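Local coordinates for amorpha-4,11-diene synthase (PDB 4GAX), which probably cyclises farnesyl diphosphate to a sesquiterpene such as amorpha-4,11-diene or alpha-bisabolol, in a metal-dependent reaction, at residues 309-312 against 313-316; 413-417 against 418-422; 453-456 against 457-461. All coordinates share one frame; numbering follows the deposited sequence.

Contact 1: residues 309-312 against 313-316; sequences IALV and TLID
In the helix turn that leads into the DDxxD sequence motif, Thr313 grips Ile309 O twice. Thr313 N reaches Ile309 O at 2.9 Å in the ordinary i to i+4 bond, and Thr313 OG1 donates to the same oxygen, Ile309 O, at 2.8 Å. The two donors come from opposite faces of the carbonyl plane, both tilted out of it. What brings the hydroxyl there is a first torsion that sets OG1 beside its own backbone N (chi1 -58°). A valine in place of Thr313 would probably cost Ile309 O its hydroxyl donor and press a methyl against it where a hydroxyl now donates. Asp316 is the first aspartate of DDxxD, the sequence through which class I terpene synthases typically hold magnesium ions and the substrate diphosphate. Its N bonds Val312 O at 2.8 Å, and the two side chains run side by side, with Asp316 OD2 lying 3.8 Å from Val312 CG1. Both also touch Phe387 of helix 374-399. On another side of the helix the isobutyl ends of Leu311 and Leu314 meet loosely, CD2 of the first lying 4.4 Å from CD1 of the second, and both pack on Leu356. Ile315 sets its CG1 3.2 Å from Leu311 O, the carbonyl to which its own N-H bonds.

Contact 2: residues 413-417 against 418-422; sequences AVITG and GANLL
Val414 and Ile415 meet Gly418 and Ala419 in a Schellman motif, which ends helix 407-416 and passes the chain without a linker into helix 419-429, probably the break of helix G known from class I terpene synthases. The tight part is backbone. Gly418 N bonds Ile415 O at 2.9 Å, entering from above the carbonyl plane, 51° out of it, while the outer bond of the motif, Ala419 N to Val414 O at 3.4 Å, is weak. Gly418 takes the positive phi (90°) that turns the chain; a side chain there would run into Gly417 O. The same residue is the N-cap of the next helix, its O accepting from Leu422 N at 2.8 Å. Ala419 CB fits in 3.5 Å from Val414 O.

Elsewhere the packing is looser: Gly417 is exposed and Ala413 poorly ordered, and on another flank the Asn420 amide rests against aliphatic groups, without a polar bond across the turn. Its ND2 lies 3.6 Å from Ile415 CG1 and its OD1 3.9 Å from Val414 CG1, both side chains being crossed at a slant. Beyond them, Val414 leans on Arg450 and Asn420 on Leu449, both of helix 447-461. A water spans the joint between the helices, donating to Ile415 O at 2.8 Å and accepting from Leu421 N at 2.9 Å.

Contact 3: residues 453-456 against 457-461; sequences GILG and RRLND
Residues 453-460 run as regular helix, each N-H from Arg457 to Asn460 bonding the carbonyl four residues back, and the shortest of these bonds, Leu459 N to Leu455 O at 2.8 Å, lies nearly along the C=O axis. On the buried side Leu455 and Leu459 pack across each other. Leu455 CG stands anti to its backbone N (chi1 174°), which swings CD1 forward along the helix to 3.8 Å from Leu459 CG. Val529 covers Leu455 and Leu532 covers Leu459, both from helix 519-535, and Trp504 of helix 489-513 closes on Leu455.

On the more polar side two arginines flank Ile454. With CG beside its own backbone N (chi1 -58°), Arg458 lays CG 3.1 Å from Ile454 O; the bend at chi2 then carries the guanidinium alongside the isoleucine. Ile454 CG2 sits at the edge of that guanidinium, near its plane, 4.0 Å from Arg458 NE. Arg457 bends at its third torsion and brings NH2 obliquely to the same methyl. The two guanidiniums are neighbours: Arg457 NH2 lies 2.9 Å from Arg458 NE, two donors with no bond between them, and Arg457 NH1 stands 4.0 Å above one face of Arg458, offset toward the rim.

Two carboxylates flank this cluster. Asp410 of helix 407-416 takes a salt bridge from Arg457 NE and touches the Arg458 side chain, while Asp461 OD2 lies 3.6 Å from Arg457 NH1 in a second salt bridge. Asn460 and Asp461 probably fall at the start of the second metal-binding sequence, NSE/DTE-like. The two carboxylates probably offset part of the charge where the arginines crowd together, and the bridge to Asp410 ties this end of the helix to helix 407-416.

In the fold
The three contacts follow in series along the chain, all within the metal-binding domain of the alpha-helical terpene synthase fold. Contact 1, on helix 299-322, touches contact 2 directly: Val312 CG2 packs 3.5 Å from Leu421 CD2, and Ile309 also meets Leu422, so helix 419-429 lies against the helix bearing DDxxD. Centres of contacts 1 and 2 are about 12 Å apart, as are those of contacts 2 and 3, whose nearest atoms come to about 4 Å without touching. Contacts 1 and 3 are separated by about 19 Å between centres. The helix break at 413-422 thus stands between the two helices whose sequences, by family resemblance, supply the metal-binding motifs.

Contact 1: residues 309-312 against 313-316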
loop_
_atom_site.group_PDB
_atom_site.type_symbol
_atom_site.label_atom_id
_atom_site.label_comp_id
_atom_site.label_asym_id
_atom_site.label_seq_id
_atom_site.Cartn_x
_atom_site.Cartn_y
_atom_site.Cartn_z
ATOM N N ILE A 309 -3.769 10.843 -9.194
ATOM C CA ILE A 309 -2.308 10.682 -9.193
ATOM C C ILE A 309 -1.676 11.197 -10.500
ATOM O O ILE A 309 -0.603 11.831 -10.487
ATOM C CB ILE A 309 -1.899 9.219 -8.879
ATOM C CG1 ILE A 309 -2.331 8.874 -7.456
ATOM C CG2 ILE A 309 -0.390 9.018 -9.047
ATOM C CD1 ILE A 309 -2.253 7.377 -7.104
ATOM N N ALA A 310 -2.346 10.962 -11.629
ATOM C CA ALA A 310 -1.865 11.513 -12.894
ATOM C C ALA A 310 -1.890 13.038 -12.851
ATOM O O ALA A 310 -0.993 13.693 -13.380
ATOM C CB ALA A 310 -2.695 10.998 -14.061
ATOM N N LEU A 311 -2.906 13.607 -12.200
ATOM C CA LEU A 311 -3.019 15.077 -12.110
ATOM C C LEU A 311 -1.958 15.687 -11.194
ATOM O O LEU A 311 -1.421 16.767 -11.473
ATOM C CB LEU A 311 -4.405 15.474 -11.618
ATOM C CG LEU A 311 -5.553 15.365 -12.619
ATOM C CD1 LEU A 311 -6.856 15.624 -11.854
ATOM C CD2 LEU A 311 -5.357 16.403 -13.734
ATOM N N VAL A 312 -1.671 14.982 -10.103
ATOM C CA VAL A 312 -0.631 15.364 -9.156
ATOM C C VAL A 312 0.732 15.357 -9.836
ATOM O O VAL A 312 1.540 16.269 -9.663
ATOM C CB VAL A 312 -0.601 14.369 -7.968
ATOM C CG1 VAL A 312 0.684 14.521 -7.170
ATOM C CG2 VAL A 312 -1.815 14.569 -7.094
ATOM N N THR A 313 0.980 14.306 -10.603
ATOM C CA THR A 313 2.217 14.174 -11.350
ATOM C C THR A 313 2.403 15.367 -12.290
ATOM O O THR A 313 3.488 15.955 -12.342
ATOM C CB THR A 313 2.230 12.847 -12.139
ATOM O OG1 THR A 313 2.075 11.747 -11.226
ATOM C CG2 THR A 313 3.525 12.686 -12.903
ATOM N N LEU A 314 1.344 15.738 -13.011
ATOM C CA LEU A 314 1.404 16.888 -13.914
ATOM C C LEU A 314 1.695 18.152 -13.142
ATOM O O LEU A 314 2.622 18.900 -13.487
ATOM C CB LEU A 314 0.080 17.072 -14.659
ATOM C CG LEU A 314 -0.187 16.094 -15.799
ATOM C CD1 LEU A 314 -1.682 15.963 -16.061
ATOM C CD2 LEU A 314 0.513 16.583 -17.033
ATOM N N ILE A 315 0.896 18.392 -12.099
ATOM C CA ILE A 315 0.993 19.632 -11.328
ATOM C C ILE A 315 2.365 19.762 -10.655
ATOM O O ILE A 315 2.956 20.847 -10.656
ATOM C CB ILE A 315 -0.148 19.761 -10.292
ATOM C CG1 ILE A 315 -1.492 19.923 -11.004
ATOM C CG2 ILE A 315 0.062 20.972 -9.407
ATOM C CD1 ILE A 315 -2.679 19.893 -10.055
ATOM N N ASP A 316 2.876 18.660 -10.105
ATOM C CA ASP A 316 4.220 18.661 -9.524
ATOM C C ASP A 316 5.277 19.033 -10.557
ATOM O O ASP A 316 6.225 19.756 -10.259
ATOM C CB ASP A 316 4.561 17.299 -8.920
ATOM C CG ASP A 316 4.360 17.262 -7.422
ATOM O OD1 ASP A 316 4.504 18.322 -6.773
ATOM O OD2 ASP A 316 4.057 16.174 -6.891
#

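Contact 2: residues 413-417 against 418-422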
loop_
_atom_site.group_PDB
_atom_site.type_symbol
_atom_site.label_atom_id
_atom_site.label_comp_id
_atom_site.label_asym_id
_atom_site.label_seq_id
_atom_site.Cartn_x
_atom_site.Cartn_y
_atom_site.Cartn_z
ATOM N N ALA A 413 6.019 19.062 3.882
ATOM C CA ALA A 413 6.193 17.906 3.010
ATOM C C ALA A 413 5.206 16.785 3.330
ATOM O O ALA A 413 5.118 15.795 2.595
ATOM C CB ALA A 413 7.623 17.392 3.088
ATOM N N VAL A 414 4.474 16.923 4.433
ATOM C CA VAL A 414 3.394 15.986 4.725
ATOM C C VAL A 414 2.301 16.257 3.707
ATOM O O VAL A 414 1.634 15.340 3.218
ATOM C CB VAL A 414 2.830 16.178 6.146
ATOM C CG1 VAL A 414 1.508 15.433 6.307
ATOM C CG2 VAL A 414 3.835 15.708 7.183
ATOM N N ILE A 415 2.139 17.536 3.391
ATOM C CA ILE A 415 1.151 17.975 2.422
ATOM C C ILE A 415 1.653 17.785 0.987
ATOM O O ILE A 415 1.033 17.078 0.197
ATOM C CB ILE A 415 0.768 19.447 2.661
ATOM C CG1 ILE A 415 0.099 19.595 4.033
ATOM C CG2 ILE A 415 -0.151 19.948 1.554
ATOM C CD1 ILE A 415 0.051 21.023 4.546
ATOM N N THR A 416 2.786 18.394 0.654
ATOM C CA THR A 416 3.270 18.362 -0.726
ATOM C C THR A 416 3.699 16.980 -1.193
ATOM O O THR A 416 3.858 16.753 -2.395
ATOM C CB THR A 416 4.447 19.327 -0.950
ATOM O OG1 THR A 416 5.578 18.882 -0.187
ATOM C CG2 THR A 416 4.062 20.744 -0.548
ATOM N N GLY A 417 3.892 16.060 -0.251
ATOM C CA GLY A 417 4.258 14.698 -0.592
ATOM C C GLY A 417 3.029 13.867 -0.924
ATOM O O GLY A 417 3.144 12.707 -1.336
ATOM N N GLY A 418 1.850 14.457 -0.729
ATOM C CA GLY A 418 0.601 13.814 -1.115
ATOM C C GLY A 418 -0.089 12.927 -0.084
ATOM O O GLY A 418 -1.105 12.301 -0.402
ATOM N N ALA A 419 0.441 12.865 1.138
ATOM C CA ALA A 419 -0.102 11.944 2.150
ATOM C C ALA A 419 -1.569 12.255 2.448
ATOM O O ALA A 419 -2.407 11.350 2.460
ATOM C CB ALA A 419 0.724 11.988 3.435
ATOM N N ASN A 420 -1.866 13.535 2.678
ATOM C CA ASN A 420 -3.234 13.979 2.928
ATOM C C ASN A 420 -4.120 13.815 1.691
ATOM O O ASN A 420 -5.275 13.371 1.781
ATOM C CB ASN A 420 -3.253 15.446 3.382
ATOM C CG ASN A 420 -2.488 15.674 4.679
ATOM O OD1 ASN A 420 -2.200 14.727 5.423
ATOM N ND2 ASN A 420 -2.157 16.939 4.957
ATOM N N LEU A 421 -3.573 14.175 0.536
ATOM C CA LEU A 421 -4.352 14.179 -0.703
ATOM C C LEU A 421 -4.752 12.765 -1.137
ATOM O O LEU A 421 -5.931 12.499 -1.418
ATOM C CB LEU A 421 -3.593 14.911 -1.814
ATOM C CG LEU A 421 -4.268 14.935 -3.191
ATOM C CD1 LEU A 421 -5.651 15.546 -3.088
ATOM C CD2 LEU A 421 -3.432 15.719 -4.190
ATOM N N LEU A 422 -3.780 11.853 -1.168
ATOM C CA LEU A 422 -4.059 10.467 -1.527
ATOM C C LEU A 422 -5.059 9.832 -0.572
ATOM O O LEU A 422 -5.924 9.066 -1.005
ATOM C CB LEU A 422 -2.774 9.633 -1.571
ATOM C CG LEU A 422 -1.750 10.081 -2.623
ATOM C CD1 LEU A 422 -0.551 9.142 -2.636
ATOM C CD2 LEU A 422 -2.386 10.177 -4.011
HETATM O O HOH W 1 -1.509 16.170 0.770
#

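Contact 3: residues 453-456 against 457-461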
loop_
_atom_site.group_PDB
_atom_site.type_symbol
_atom_site.label_atom_id
_atom_site.label_comp_id
_atom_site.label_asym_id
_atom_site.label_seq_id
_atom_site.Cartn_x
_atom_site.Cartn_y
_atom_site.Cartn_z
ATOM N N GLY A 453 4.292 10.708 5.617
ATOM C CA GLY A 453 5.009 11.772 4.932
ATOM C C GLY A 453 6.507 11.768 5.209
ATOM O O GLY A 453 7.319 11.923 4.289
ATOM N N ILE A 454 6.882 11.597 6.475
ATOM C CA ILE A 454 8.295 11.589 6.852
ATOM C C ILE A 454 9.005 10.350 6.291
ATOM O O ILE A 454 10.116 10.442 5.754
ATOM C CB ILE A 454 8.476 11.600 8.378
ATOM C CG1 ILE A 454 7.928 12.895 8.986
ATOM C CG2 ILE A 454 9.953 11.453 8.739
ATOM C CD1 ILE A 454 8.059 12.944 10.506
ATOM N N LEU A 455 8.359 9.194 6.417
ATOM C CA LEU A 455 8.917 7.941 5.912
ATOM C C LEU A 455 9.147 8.025 4.401
ATOM O O LEU A 455 10.169 7.570 3.897
ATOM C CB LEU A 455 7.968 6.785 6.223
ATOM C CG LEU A 455 8.321 5.403 5.652
ATOM C CD1 LEU A 455 9.679 4.927 6.130
ATOM C CD2 LEU A 455 7.256 4.396 6.034
ATOM N N GLY A 456 8.182 8.610 3.693
ATOM C CA GLY A 456 8.274 8.785 2.255
ATOM C C GLY A 456 9.482 9.617 1.873
ATOM O O GLY A 456 10.177 9.308 0.896
ATOM N N ARG A 457 9.734 10.671 2.644
ATOM C CA ARG A 457 10.886 11.519 2.410
ATOM C C ARG A 457 12.169 10.752 2.706
ATOM O O ARG A 457 13.133 10.846 1.949
ATOM C CB ARG A 457 10.798 12.785 3.269
ATOM C CG ARG A 457 11.698 13.922 2.825
ATOM C CD ARG A 457 11.605 15.111 3.783
ATOM N NE ARG A 457 11.651 14.683 5.180
ATOM C CZ ARG A 457 12.751 14.265 5.804
ATOM N NH1 ARG A 457 13.911 14.213 5.159
ATOM N NH2 ARG A 457 12.689 13.895 7.075
ATOM N N ARG A 458 12.181 9.983 3.796
ATOM C CA ARG A 458 13.375 9.217 4.163
ATOM C C ARG A 458 13.679 8.134 3.133
ATOM O O ARG A 458 14.836 7.917 2.770
ATOM C CB ARG A 458 13.229 8.569 5.546
ATOM C CG ARG A 458 12.967 9.540 6.696
ATOM C CD ARG A 458 14.209 10.320 7.094
ATOM N NE ARG A 458 13.888 11.387 8.040
ATOM C CZ ARG A 458 14.789 12.162 8.639
ATOM N NH1 ARG A 458 16.082 11.992 8.401
ATOM N NH2 ARG A 458 14.394 13.109 9.481
ATOM N N LEU A 459 12.641 7.439 2.674
ATOM C CA LEU A 459 12.847 6.348 1.719
ATOM C C LEU A 459 13.362 6.887 0.386
ATOM O O LEU A 459 14.204 6.261 -0.266
ATOM C CB LEU A 459 11.562 5.540 1.522
ATOM C CG LEU A 459 11.211 4.638 2.715
ATOM C CD1 LEU A 459 9.873 3.939 2.504
ATOM C CD2 LEU A 459 12.324 3.612 2.957
ATOM N N ASN A 460 12.866 8.058 -0.003
ATOM C CA ASN A 460 13.301 8.694 -1.247
ATOM C C ASN A 460 14.714 9.272 -1.133
ATOM O O ASN A 460 15.440 9.339 -2.122
ATOM C CB ASN A 460 12.298 9.769 -1.680
ATOM C CG ASN A 460 12.558 10.282 -3.088
ATOM O OD1 ASN A 460 13.314 9.681 -3.856
ATOM N ND2 ASN A 460 11.917 11.396 -3.437
ATOM N N ASP A 461 15.110 9.669 0.076
ATOM C CA ASP A 461 16.460 10.184 0.312
ATOM C C ASP A 461 17.509 9.074 0.338
ATOM O O ASP A 461 18.710 9.349 0.332
ATOM C CB ASP A 461 16.520 10.979 1.617
ATOM C CG ASP A 461 15.829 12.321 1.513
ATOM O OD1 ASP A 461 15.103 12.550 0.518
ATOM O OD2 ASP A 461 16.003 13.145 2.434
#